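PDB 6OUX: threonine phosphate decarboxylase-like enzyme from Sulfurospirillum multivorans, which decarboxylates L-serine O-phosphate to ethanolamine O-phosphate in a pyridoxal phosphate-dependent step of norcobamide biosynthesis, and acts less well on L-threonine phosphate. Local coordinates for residues M127-F131 with L176-P182; F211-Y216 with M325-V329; R204-S210 with N235-S241; Y353-M357 with C367-A371; V144-P148 with K161-F165. One frame throughout, in Å; residues are numbered along the deposited sequence.

Contact 1: M127-F131 with L176-P182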
# COMPACT_ATOMS: atom_id res chain seq x y z
N MET A 127 22.28 12.85 -6.40
CA MET A 127 23.37 13.32 -5.55
C MET A 127 23.84 12.19 -4.66
O MET A 127 23.10 11.25 -4.37
CB MET A 127 22.93 14.52 -4.70
CG MET A 127 22.58 15.80 -5.48
SD MET A 127 21.88 16.95 -4.24
CE MET A 127 20.32 16.14 -3.67
N ILE A 128 25.05 12.33 -4.16
CA ILE A 128 25.62 11.40 -3.22
C ILE A 128 26.32 12.22 -2.11
O ILE A 128 27.05 13.17 -2.41
CB ILE A 128 26.61 10.48 -3.99
CG1 ILE A 128 27.27 9.46 -3.11
CG2 ILE A 128 27.75 11.30 -4.58
CD1 ILE A 128 28.26 8.59 -3.87
N PRO A 129 26.11 11.87 -0.82
CA PRO A 129 25.32 10.81 -0.31
C PRO A 129 23.85 11.08 -0.23
O PRO A 129 23.45 12.21 -0.06
CB PRO A 129 25.84 10.64 1.10
CG PRO A 129 26.38 11.92 1.46
CD PRO A 129 26.94 12.47 0.22
N THR A 130 23.06 10.02 -0.33
CA THR A 130 21.63 10.10 -0.10
C THR A 130 21.26 8.82 0.61
O THR A 130 21.93 7.79 0.45
CB THR A 130 20.79 10.18 -1.44
OG1 THR A 130 21.47 10.91 -2.47
CG2 THR A 130 19.66 10.90 -1.18
N PHE A 131 20.23 8.88 1.43
CA PHE A 131 19.84 7.73 2.24
C PHE A 131 19.22 6.60 1.41
O PHE A 131 19.58 5.44 1.60
CB PHE A 131 18.86 8.11 3.33
CG PHE A 131 18.68 7.06 4.38
CD1 PHE A 131 19.53 7.01 5.46
CD2 PHE A 131 17.71 6.09 4.27
CE1 PHE A 131 19.40 6.02 6.46
CE2 PHE A 131 17.54 5.12 5.27
CZ PHE A 131 18.40 5.09 6.37
N LEU A 176 16.29 15.70 -6.58
CA LEU A 176 16.81 16.52 -5.51
C LEU A 176 15.96 16.20 -4.26
O LEU A 176 14.73 15.98 -4.31
CB LEU A 176 16.73 18.01 -5.84
CG LEU A 176 17.45 18.52 -7.11
CD1 LEU A 176 17.19 19.98 -7.39
CD2 LEU A 176 18.95 18.31 -6.97
N ILE A 177 16.63 16.05 -3.15
CA ILE A 177 15.98 15.81 -1.87
C ILE A 177 16.23 17.09 -1.03
O ILE A 177 17.38 17.40 -0.75
CB ILE A 177 16.55 14.62 -1.16
CG1 ILE A 177 16.75 13.42 -2.10
CG2 ILE A 177 15.68 14.24 0.07
CD1 ILE A 177 15.50 12.87 -2.71
N ASN A 178 15.20 17.81 -0.63
CA ASN A 178 15.41 19.12 -0.01
C ASN A 178 14.36 19.34 1.08
O ASN A 178 13.19 19.49 0.77
CB ASN A 178 15.37 20.22 -1.06
CG ASN A 178 15.91 21.51 -0.54
OD1 ASN A 178 16.97 21.53 0.12
ND2 ASN A 178 15.19 22.58 -0.77
N PRO A 179 14.75 19.30 2.37
CA PRO A 179 16.09 19.00 2.90
C PRO A 179 16.61 17.61 2.56
O PRO A 179 15.84 16.67 2.47
CB PRO A 179 15.91 19.15 4.46
CG PRO A 179 14.66 19.98 4.65
CD PRO A 179 13.78 19.55 3.47
N ASN A 180 17.92 17.45 2.45
CA ASN A 180 18.53 16.09 2.16
C ASN A 180 18.53 15.14 3.43
O ASN A 180 18.55 15.60 4.53
CB ASN A 180 19.96 16.25 1.63
CG ASN A 180 20.45 15.06 0.80
OD1 ASN A 180 19.68 14.38 0.13
ND2 ASN A 180 21.76 14.76 0.91
N ASN A 181 18.61 13.83 3.23
CA ASN A 181 18.10 12.72 4.11
C ASN A 181 18.93 11.73 4.97
O ASN A 181 18.22 10.77 5.68
CB ASN A 181 17.57 11.82 3.14
CG ASN A 181 18.60 11.67 2.05
OD1 ASN A 181 19.84 11.72 2.35
ND2 ASN A 181 18.14 11.75 0.79
N PRO A 182 20.34 11.81 4.84
CA PRO A 182 20.77 11.70 6.16
C PRO A 182 21.48 12.96 6.73
O PRO A 182 21.51 13.07 7.93
CB PRO A 182 21.75 10.50 6.09
CG PRO A 182 22.54 10.84 4.83
CD PRO A 182 21.50 11.54 3.95

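Contact 2: F211-Y216 with M325-V329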
# COMPACT_ATOMS: atom_id res chain seq x y z
N PHE A 211 10.97 16.35 4.13
CA PHE A 211 11.38 17.00 5.41
C PHE A 211 11.21 18.50 5.53
O PHE A 211 11.75 19.12 6.48
CB PHE A 211 12.85 16.59 5.70
CG PHE A 211 13.02 15.10 5.66
CD1 PHE A 211 12.41 14.33 6.61
CD2 PHE A 211 13.67 14.48 4.62
CE1 PHE A 211 12.51 12.95 6.58
CE2 PHE A 211 13.73 13.10 4.56
CZ PHE A 211 13.17 12.34 5.55
N ILE A 212 10.52 19.14 4.57
CA ILE A 212 10.56 20.59 4.47
C ILE A 212 9.76 21.28 5.61
O ILE A 212 10.01 22.41 5.95
CB ILE A 212 10.06 21.10 3.09
CG1 ILE A 212 10.58 22.54 2.82
CG2 ILE A 212 8.55 20.98 2.94
CD1 ILE A 212 10.41 23.03 1.42
N HIS A 213 8.86 20.55 6.22
CA HIS A 213 8.08 21.07 7.38
C HIS A 213 8.99 21.35 8.61
O HIS A 213 8.59 22.05 9.51
CB HIS A 213 7.02 20.04 7.83
CG HIS A 213 5.72 20.14 7.14
ND1 HIS A 213 5.55 20.68 5.87
CD2 HIS A 213 4.50 19.66 7.51
CE1 HIS A 213 4.29 20.55 5.52
NE2 HIS A 213 3.63 19.96 6.50
N PHE A 214 10.19 20.80 8.64
CA PHE A 214 11.19 21.01 9.69
C PHE A 214 12.14 22.13 9.43
O PHE A 214 12.84 22.51 10.34
CB PHE A 214 11.93 19.69 10.01
CG PHE A 214 10.98 18.55 10.21
CD1 PHE A 214 10.06 18.60 11.26
CD2 PHE A 214 10.89 17.53 9.31
CE1 PHE A 214 9.13 17.59 11.41
CE2 PHE A 214 9.96 16.50 9.47
CZ PHE A 214 9.07 16.55 10.50
N ALA A 215 12.10 22.72 8.24
CA ALA A 215 13.02 23.82 7.89
C ALA A 215 12.36 25.18 8.14
O ALA A 215 11.11 25.33 8.28
CB ALA A 215 13.47 23.71 6.43
N TYR A 216 13.19 26.20 8.20
CA TYR A 216 12.63 27.53 8.38
C TYR A 216 13.56 28.54 7.74
O TYR A 216 14.75 28.32 7.72
CB TYR A 216 12.37 27.83 9.89
CG TYR A 216 13.57 27.74 10.77
CD1 TYR A 216 13.95 26.51 11.31
CD2 TYR A 216 14.39 28.84 11.02
CE1 TYR A 216 15.08 26.38 12.07
CE2 TYR A 216 15.53 28.72 11.82
CZ TYR A 216 15.87 27.48 12.33
OH TYR A 216 16.97 27.31 13.10
N MET A 325 18.32 21.07 8.84
CA MET A 325 16.96 21.61 8.97
C MET A 325 15.95 20.52 8.77
O MET A 325 14.90 20.74 8.19
CB MET A 325 16.79 22.66 7.96
CG MET A 325 17.70 23.82 8.28
SD MET A 325 16.67 25.10 9.05
CE MET A 325 16.57 25.62 7.48
N ALA A 326 16.27 19.35 9.25
CA ALA A 326 15.33 18.23 9.14
C ALA A 326 14.97 17.74 10.54
O ALA A 326 15.26 18.41 11.49
CB ALA A 326 15.93 17.15 8.32
N ASN A 327 14.36 16.57 10.66
CA ASN A 327 14.04 15.98 11.94
C ASN A 327 15.01 14.89 12.36
O ASN A 327 14.66 13.91 13.01
CB ASN A 327 12.58 15.47 11.93
CG ASN A 327 12.33 14.40 10.94
OD1 ASN A 327 13.01 14.33 9.95
ND2 ASN A 327 11.25 13.63 11.14
N PHE A 328 16.26 15.08 11.95
CA PHE A 328 17.34 14.22 12.29
C PHE A 328 18.63 15.06 12.15
O PHE A 328 18.63 16.14 11.50
CB PHE A 328 17.34 12.98 11.35
CG PHE A 328 17.34 13.35 9.92
CD1 PHE A 328 18.50 13.73 9.29
CD2 PHE A 328 16.17 13.30 9.17
CE1 PHE A 328 18.48 14.12 7.96
CE2 PHE A 328 16.14 13.71 7.82
CZ PHE A 328 17.31 14.09 7.22
N VAL A 329 19.67 14.56 12.79
CA VAL A 329 21.01 15.13 12.78
C VAL A 329 21.96 13.98 12.49
O VAL A 329 21.68 12.84 12.91
CB VAL A 329 21.33 15.74 14.16
CG1 VAL A 329 22.59 16.54 14.09
CG2 VAL A 329 20.25 16.71 14.59
O HOH W 1 14.49 21.27 12.22

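Contact 3: R204-S210 with N235-S241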
# COMPACT_ATOMS: atom_id res chain seq x y z
N ARG A 204 12.47 16.52 -16.44
CA ARG A 204 11.86 16.19 -15.15
C ARG A 204 12.81 16.53 -14.04
O ARG A 204 13.91 15.97 -14.00
CB ARG A 204 11.52 14.67 -15.08
CG ARG A 204 10.30 14.24 -15.93
CD ARG A 204 10.27 12.74 -16.08
NE ARG A 204 11.34 12.35 -16.96
CZ ARG A 204 11.26 12.42 -18.30
NH1 ARG A 204 10.15 12.85 -18.90
NH2 ARG A 204 12.29 12.07 -19.05
N ILE A 205 12.39 17.43 -13.14
CA ILE A 205 13.14 17.75 -11.97
C ILE A 205 12.24 17.37 -10.80
O ILE A 205 11.23 18.06 -10.53
CB ILE A 205 13.53 19.26 -11.90
CG1 ILE A 205 14.42 19.62 -13.11
CG2 ILE A 205 14.20 19.50 -10.55
CD1 ILE A 205 14.85 21.05 -13.16
N ILE A 206 12.61 16.25 -10.17
CA ILE A 206 11.87 15.64 -9.08
C ILE A 206 12.43 16.16 -7.81
O ILE A 206 13.64 16.08 -7.58
CB ILE A 206 12.02 14.11 -9.06
CG1 ILE A 206 11.33 13.52 -10.30
CG2 ILE A 206 11.45 13.57 -7.77
CD1 ILE A 206 11.81 12.14 -10.64
N ILE A 207 11.57 16.75 -6.99
CA ILE A 207 12.02 17.33 -5.72
C ILE A 207 11.25 16.66 -4.61
O ILE A 207 10.02 16.86 -4.48
CB ILE A 207 11.77 18.87 -5.65
CG1 ILE A 207 12.40 19.58 -6.84
CG2 ILE A 207 12.32 19.39 -4.34
CD1 ILE A 207 12.13 21.08 -6.99
N ASP A 208 11.98 15.90 -3.80
CA ASP A 208 11.45 15.27 -2.58
C ASP A 208 11.56 16.25 -1.40
O ASP A 208 12.67 16.47 -0.83
CB ASP A 208 12.14 13.94 -2.30
CG ASP A 208 11.60 13.24 -1.07
OD1 ASP A 208 10.68 13.72 -0.37
OD2 ASP A 208 12.14 12.16 -0.80
N GLU A 209 10.43 16.86 -1.05
CA GLU A 209 10.42 17.78 0.08
C GLU A 209 9.85 17.16 1.34
O GLU A 209 9.20 17.87 2.14
CB GLU A 209 9.61 19.05 -0.29
CG GLU A 209 8.15 18.76 -0.61
CD GLU A 209 7.28 20.00 -0.56
OE1 GLU A 209 7.87 21.14 -0.45
OE2 GLU A 209 6.04 19.82 -0.67
N SER A 210 10.06 15.89 1.52
CA SER A 210 9.46 15.14 2.64
C SER A 210 9.80 15.72 4.03
O SER A 210 9.05 15.54 5.01
CB SER A 210 9.84 13.64 2.58
OG SER A 210 9.18 12.94 1.52
N ASN A 235 8.63 21.86 -15.57
CA ASN A 235 9.35 20.60 -15.49
C ASN A 235 9.48 20.03 -14.06
O ASN A 235 10.14 19.02 -13.88
CB ASN A 235 10.75 20.69 -16.11
CG ASN A 235 11.64 21.64 -15.40
OD1 ASN A 235 11.18 22.48 -14.60
ND2 ASN A 235 12.90 21.63 -15.79
N VAL A 236 8.91 20.71 -13.07
CA VAL A 236 8.99 20.25 -11.70
C VAL A 236 7.94 19.20 -11.33
O VAL A 236 6.73 19.38 -11.57
CB VAL A 236 9.01 21.44 -10.74
CG1 VAL A 236 8.78 21.05 -9.27
CG2 VAL A 236 10.35 22.15 -10.89
N ILE A 237 8.42 18.20 -10.61
CA ILE A 237 7.60 17.24 -9.89
C ILE A 237 7.95 17.31 -8.41
O ILE A 237 9.13 17.21 -8.04
CB ILE A 237 7.82 15.83 -10.41
CG1 ILE A 237 7.30 15.72 -11.83
CG2 ILE A 237 7.11 14.80 -9.55
CD1 ILE A 237 7.84 14.56 -12.62
N ILE A 238 6.93 17.57 -7.60
CA ILE A 238 7.11 17.61 -6.16
C ILE A 238 6.67 16.29 -5.58
O ILE A 238 5.59 15.77 -5.89
CB ILE A 238 6.29 18.75 -5.50
CG1 ILE A 238 6.68 20.11 -6.08
CG2 ILE A 238 6.45 18.75 -3.98
CD1 ILE A 238 8.14 20.52 -5.87
N VAL A 239 7.49 15.72 -4.69
CA VAL A 239 7.08 14.52 -4.00
C VAL A 239 7.23 14.74 -2.49
O VAL A 239 8.21 15.35 -2.06
CB VAL A 239 7.98 13.31 -4.41
CG1 VAL A 239 7.51 12.09 -3.69
CG2 VAL A 239 7.93 13.03 -5.88
N LYS A 240 6.30 14.21 -1.69
CA LYS A 240 6.30 14.48 -0.23
C LYS A 240 5.61 13.35 0.52
O LYS A 240 4.48 12.98 0.22
CB LYS A 240 5.63 15.84 0.07
CG LYS A 240 5.62 16.17 1.53
CD LYS A 240 5.43 17.64 1.86
CE LYS A 240 5.58 17.85 3.35
NZ LYS A 240 4.53 17.06 4.03
N SER A 241 6.31 12.83 1.52
CA SER A 241 5.76 11.93 2.47
C SER A 241 4.71 12.66 3.27
O SER A 241 4.82 13.84 3.53
CB SER A 241 6.85 11.35 3.34
OG SER A 241 6.26 10.64 4.42
O HOH W 2 6.96 13.56 5.81

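Contact 4: Y353-M357 with C367-A371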
# COMPACT_ATOMS: atom_id res chain seq x y z
N TYR A 353 18.45 3.24 20.38
CA TYR A 353 18.83 2.80 18.99
C TYR A 353 19.02 3.98 18.02
O TYR A 353 18.12 4.82 17.90
CB TYR A 353 17.74 1.92 18.40
CG TYR A 353 18.16 0.99 17.31
CD1 TYR A 353 19.51 0.78 16.97
CD2 TYR A 353 17.21 0.28 16.63
CE1 TYR A 353 19.87 -0.09 15.95
CE2 TYR A 353 17.58 -0.59 15.62
CZ TYR A 353 18.91 -0.78 15.30
OH TYR A 353 19.27 -1.66 14.29
N VAL A 354 20.20 4.06 17.40
CA VAL A 354 20.48 5.08 16.38
C VAL A 354 21.01 4.36 15.13
O VAL A 354 21.29 3.16 15.18
CB VAL A 354 21.44 6.20 16.86
CG1 VAL A 354 20.94 6.82 18.13
CG2 VAL A 354 22.90 5.74 17.03
N ARG A 355 21.08 5.07 14.01
CA ARG A 355 21.29 4.46 12.69
C ARG A 355 22.74 4.71 12.28
O ARG A 355 23.23 5.87 12.24
CB ARG A 355 20.22 5.02 11.67
CG ARG A 355 20.21 4.51 10.21
CD ARG A 355 20.16 3.01 10.22
NE ARG A 355 19.88 2.34 8.96
CZ ARG A 355 20.77 2.13 7.98
NH1 ARG A 355 21.99 2.66 8.02
NH2 ARG A 355 20.39 1.42 6.91
N THR A 356 23.46 3.65 12.00
CA THR A 356 24.78 3.81 11.38
C THR A 356 24.74 4.47 9.99
O THR A 356 23.80 4.25 9.19
CB THR A 356 25.54 2.48 11.25
OG1 THR A 356 26.87 2.77 10.84
CG2 THR A 356 24.92 1.53 10.24
N MET A 357 25.81 5.21 9.67
CA MET A 357 26.02 5.67 8.27
C MET A 357 27.02 4.85 7.47
O MET A 357 27.19 5.09 6.25
CB MET A 357 26.40 7.13 8.23
CG MET A 357 25.23 7.95 8.76
SD MET A 357 23.83 8.41 7.73
CE MET A 357 22.64 7.17 7.97
N CYS A 367 29.93 7.76 11.08
CA CYS A 367 28.82 8.67 11.39
C CYS A 367 27.63 7.89 11.85
O CYS A 367 27.46 6.68 11.52
CB CYS A 367 28.44 9.55 10.17
SG CYS A 367 29.71 10.78 9.76
N ILE A 368 26.79 8.60 12.62
CA ILE A 368 25.49 8.10 13.00
C ILE A 368 24.42 9.16 12.68
O ILE A 368 24.68 10.36 12.78
CB ILE A 368 25.41 7.72 14.49
CG1 ILE A 368 25.84 8.86 15.43
CG2 ILE A 368 26.26 6.51 14.76
CD1 ILE A 368 25.52 8.54 16.88
N ARG A 369 23.25 8.69 12.33
CA ARG A 369 22.08 9.57 12.13
C ARG A 369 21.13 9.38 13.28
O ARG A 369 20.69 8.25 13.53
CB ARG A 369 21.34 9.25 10.84
CG ARG A 369 20.36 10.37 10.42
CD ARG A 369 19.39 9.88 9.40
NE ARG A 369 18.53 8.81 9.88
CZ ARG A 369 17.65 8.18 9.11
NH1 ARG A 369 17.52 8.52 7.85
NH2 ARG A 369 16.88 7.22 9.59
N ILE A 370 20.78 10.48 13.96
CA ILE A 370 19.87 10.40 15.12
C ILE A 370 18.59 11.20 14.86
O ILE A 370 18.65 12.36 14.59
CB ILE A 370 20.51 10.98 16.42
CG1 ILE A 370 21.93 10.41 16.60
CG2 ILE A 370 19.60 10.69 17.63
CD1 ILE A 370 22.69 10.96 17.80
N ALA A 371 17.45 10.54 14.95
CA ALA A 371 16.17 11.22 14.77
C ALA A 371 15.85 12.03 16.02
O ALA A 371 16.09 11.55 17.14
CB ALA A 371 15.07 10.20 14.55

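Contact 5: V144-P148 with K161-F165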
# COMPACT_ATOMS: atom_id res chain seq x y z
N VAL A 144 22.87 6.11 -14.80
CA VAL A 144 22.82 6.94 -13.57
C VAL A 144 24.15 7.70 -13.44
O VAL A 144 25.20 7.09 -13.59
CB VAL A 144 22.58 6.05 -12.34
CG1 VAL A 144 22.41 6.88 -11.08
CG2 VAL A 144 21.34 5.17 -12.55
N VAL A 145 24.12 8.99 -13.23
CA VAL A 145 25.32 9.83 -12.94
C VAL A 145 25.14 10.48 -11.54
O VAL A 145 23.99 10.72 -11.12
CB VAL A 145 25.59 10.88 -14.01
CG1 VAL A 145 26.06 10.18 -15.31
CG2 VAL A 145 24.39 11.79 -14.26
N TYR A 146 26.23 10.71 -10.83
CA TYR A 146 26.16 11.11 -9.41
C TYR A 146 26.84 12.42 -9.30
O TYR A 146 27.91 12.55 -9.84
CB TYR A 146 26.87 10.06 -8.50
CG TYR A 146 26.10 8.79 -8.37
CD1 TYR A 146 25.02 8.71 -7.48
CD2 TYR A 146 26.35 7.71 -9.20
CE1 TYR A 146 24.28 7.55 -7.35
CE2 TYR A 146 25.59 6.56 -9.12
CZ TYR A 146 24.58 6.47 -8.16
OH TYR A 146 23.83 5.33 -8.03
N PHE A 147 26.21 13.40 -8.69
CA PHE A 147 26.90 14.63 -8.24
C PHE A 147 27.37 14.44 -6.76
O PHE A 147 26.55 14.15 -5.90
CB PHE A 147 25.92 15.81 -8.32
CG PHE A 147 26.55 17.13 -7.96
CD1 PHE A 147 27.32 17.81 -8.89
CD2 PHE A 147 26.41 17.66 -6.69
CE1 PHE A 147 27.95 18.98 -8.57
CE2 PHE A 147 27.04 18.85 -6.35
CZ PHE A 147 27.81 19.50 -7.29
N PRO A 148 28.70 14.55 -6.48
CA PRO A 148 29.20 14.29 -5.10
C PRO A 148 29.08 15.49 -4.23
O PRO A 148 29.56 16.51 -4.59
CB PRO A 148 30.68 13.94 -5.33
CG PRO A 148 31.03 14.68 -6.59
CD PRO A 148 29.82 14.56 -7.45
N LYS A 161 27.68 24.72 -9.30
CA LYS A 161 28.45 23.58 -9.80
C LYS A 161 27.54 22.48 -10.21
O LYS A 161 27.81 21.78 -11.17
CB LYS A 161 29.48 23.04 -8.80
CG LYS A 161 30.66 23.97 -8.64
CD LYS A 161 31.59 23.58 -7.51
CE LYS A 161 32.62 24.69 -7.26
NZ LYS A 161 33.55 24.27 -6.19
N TYR A 162 26.49 22.31 -9.46
CA TYR A 162 25.49 21.31 -9.78
C TYR A 162 24.88 21.60 -11.16
O TYR A 162 24.79 20.71 -11.97
CB TYR A 162 24.42 21.34 -8.75
CG TYR A 162 23.33 20.35 -9.04
CD1 TYR A 162 23.53 18.98 -8.82
CD2 TYR A 162 22.14 20.77 -9.54
CE1 TYR A 162 22.52 18.08 -9.06
CE2 TYR A 162 21.12 19.87 -9.81
CZ TYR A 162 21.32 18.55 -9.60
OH TYR A 162 20.31 17.67 -9.89
N CYS A 163 24.47 22.84 -11.39
CA CYS A 163 23.90 23.22 -12.67
C CYS A 163 24.86 22.96 -13.84
O CYS A 163 24.45 22.48 -14.87
CB CYS A 163 23.51 24.68 -12.65
SG CYS A 163 22.00 24.93 -11.72
N GLN A 164 26.13 23.30 -13.67
CA GLN A 164 27.10 23.05 -14.71
C GLN A 164 27.27 21.53 -14.99
O GLN A 164 27.38 21.10 -16.13
CB GLN A 164 28.43 23.66 -14.31
CG GLN A 164 29.45 23.56 -15.40
CD GLN A 164 28.96 24.25 -16.68
OE1 GLN A 164 28.70 23.60 -17.70
NE2 GLN A 164 28.77 25.54 -16.60
N PHE A 165 27.26 20.74 -13.92
CA PHE A 165 27.27 19.31 -13.99
C PHE A 165 26.05 18.80 -14.80
O PHE A 165 26.21 17.94 -15.69
CB PHE A 165 27.26 18.71 -12.58
CG PHE A 165 27.13 17.24 -12.56
CD1 PHE A 165 28.21 16.44 -12.93
CD2 PHE A 165 25.95 16.64 -12.20
CE1 PHE A 165 28.09 15.05 -12.95
CE2 PHE A 165 25.81 15.25 -12.19
CZ PHE A 165 26.89 14.46 -12.56

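Contact 1: M127-F131 with L176-P182
N180 ND2 is gripped from two places: it donates to P129 O at 3.2 Å and also to N183 OD1. The first of these bonds is fairly straight (161° at the hydrogen), and P129 O lies in the plane of the amide and receives it nearly along the C=O axis. An asparagine suits this place because a short, flat side chain can join the turn of one loop to that of the other. One step further on, N181 OD1 meets the backbone nitrogen of F131 at 3.0 Å, but the angle of 141° makes this a weak bond. Beyond the asparagines, F131 brings CD1 to within 4.2 Å of P182 CB, which sits at the edge of the aromatic ring, while K360 and R369 make cation-pi contacts with that ring. At the other end, where the strands finish, M127 bends at chi3 (-65°), and this turns its methyl CE onto the end of strand 173-177, 3.7 Å from I177 N and 4.2 Å from L176 CD2. A flexible, unbranched thioether can curl its methyl in this way against the backbone and L176. I177 N and N180 OD1 are buried with no partner in the model. Peptide bonds before P129 and P179 are cis, one in each loop. Two loops meeting beyond the C-terminal ends of neighbouring parallel strands are characteristic of the active-site edge of fold type I pyridoxal phosphate enzymes, consistent with the role of N181 in binding O-phospho-L-serine.

Contact 2: F211-Y216 with M325-V329
F211 and F214 meet N327 and F328 in the tight, buried part of this contact, whereas Y216 and M325 meet in its looser, partly exposed part. The edge of the F328 ring points into the face of F211, a T-shaped pair with planes at 89° and centroids 5.2 Å apart; F328 CE2 stands over the centre of the F211 ring. F214 offers a face to N327 instead: N327 CB lies 3.7 Å from the centroid of the F214 ring, a CH-pi contact, and the amide lies almost parallel to that ring, 8° from its plane. The position of N327 CG between its own backbone N and carbonyl carbon (chi1 63°) lays the amide over F214, and ND2 is held by S51 O. An alanine in place of F214 would probably open a gap beneath N327 and leave its amide less firmly held flat. On the more open side the flexible M325 bends at chi2 and chi3, so that its SD comes over the face of Y216, 4.0 Å from that ring's centroid, a Met-aromatic contact. Its CE rests 3.8 Å from A215 CB. No direct hydrogen bond crosses the contact; a water donates to F214 O at 2.8 Å and to A326 O at 3.1 Å. The arrangement is that of a domain junction in a fold type I enzyme: the loop after strand 204-208 of the large-domain sheet packs on the entry to strand 328-332 of the C-terminal domain, close to the substrate-binding R369.

Contact 3: R204-S210 with N235-S241
I207 pushes its CD1 into the hollow between V236 and I238, 4.1 Å from V236 CG1 and 4.2 Å from I238 CD1. I238 completes that fit by bending at chi2 (-61°), which lays its CD1 alongside I207. I205 lies on the same face, and helix 189-198 covers it with M192 and L196. The opposite face carries I206, I237, D208 and V239. There V239 CG2 fills the notch beside I206 CG2 at 4.0 Å, and I237 CD1 lies along the aliphatic stem of R204. Branched isoleucine and valine suit both faces, since they favour extended backbone and present broad, short knobs. The two strands are the parallel neighbours of a beta-alpha-beta crossover through helix 227-232, part of the central sheet of the large domain. The backbone bonds between the strands are short, as in I207 N to I237 O at 2.7 Å; they run on to E209 N, beyond which the chain leaves the strand. E209 lays its carboxylate across I238 and K240, with OE2 3.4 Å from K240 CD; its OE1 bonds to S226, while K240 NZ forms a salt bridge with D245. D208, with CG anti to the backbone N (chi1 -178°), reaches forward so that OD1 accepts from S210 N, an Asx turn, and also from S210 OG. An alanine at D208 would remove that acceptor and is likely to leave S210 OG free to turn away from S241. As it stands, S210 OG accepts the backbone N-H of S241 at 2.9 Å.

Contact 4: Y353-M357 with C367-A371
M357 lays its thioether over the start of the R369 side chain, with CE 3.8 Å from R369 CB, while its own CB packs 3.7 Å from C367 CB. The two segments are the arms of a beta hairpin in the small C-terminal domain, strands 352-356 and 367-371. R355 and R369 form a hydrogen-bonded antiparallel pair: R369 N donates to R355 O at 2.8 Å, in the carbonyl plane, and R355 N returns a longer bond of 3.2 Å to R369 O. Their side chains therefore rise from the same face of the sheet, which suits residues that both bind O-phospho-L-serine. Each is held by other groups. R355 bends at chi2 (53°), which brings NH1 back over its own strand to T356 O at 2.7 Å, and T356 O lies in the guanidinium plane; D359 adds a salt bridge to the same nitrogen. R369 donates to C48 O and N181 O and makes a cation-pi contact with F131. Two guanidinium groups held near each other on one face, without touching, are consistent with a pocket for an anionic substrate. The apolar residues do the packing between the arms: V354 splits its branches, CG2 going 3.8 Å from I368 CD1 and CG1 4.0 Å from I370 CG1. Helix 339-350 covers this side with L346, an apolar setting in which beta-branched valine and isoleucine, which favour extended backbone, fit well. At the far end of the pairing M357 N donates to C367 O at 2.9 Å, approaching from 41° above the carbonyl plane.

Contact 5: V144-P148 with K161-F165
Three aromatic rings, those of F147, Y162 and F165, form a cluster in which the F147 ring is met on its face by Y162 and at its edge by F165. Y162 turns its own edge to that face, a T-shaped pair with centroids 5.3 Å apart and planes at 87°. Its CD1 approaches the rim of the face, 3.6 Å from F147 CG, while Y162 CA makes a CH-pi contact with the same ring, 4.0 Å from its centroid. F165 takes a different attitude: its ring is inclined by 57° to that of F147, and its CG lies 3.7 Å from F147 CD1. In F147 CG is anti to the backbone N (chi1 -176°), and this carries its ring out from the strand to the helix, between Y162 and F165. These two lie three positions apart on the helix and so rise from nearly the same side of it. The tip of F165 reaches further along the strand, with CZ 4.0 Å from V145 CG2. The axes of the two short segments approach to 9.9 Å, the usual spacing of a helix on a sheet; here flat rings fill it by meeting face, edge and rim. Strand 143-148 is the last of the large-domain sheet within the chain, hydrogen-bonded to strand 123-128, and helix 159-169 lies over it almost antiparallel, with Y162 reaching inward to strand 173-177 and to L195 of helix 189-198.

How the contacts relate
Following the chain, contact 1 opens first at 127-131 and closes a loop at 176-182; contact 5, between 144-148 and 161-165, nests wholly inside it. Next, 204-210 opens contact 3 and 211-216 opens contact 2 directly after it; contact 3 closes at 235-241, before contact 2 closes at 325-329, so these two cross. Contact 4 comes last, a short hairpin in series with all the others. Contacts 1, 3 and 5 belong to the seven-stranded sheet, contact 4 to the five-stranded one, and contact 2 spans the two. L176 pairs with I206 and D208 between contacts 1 and 3, and V329 O accepts from I370 N, joining contacts 2 and 4.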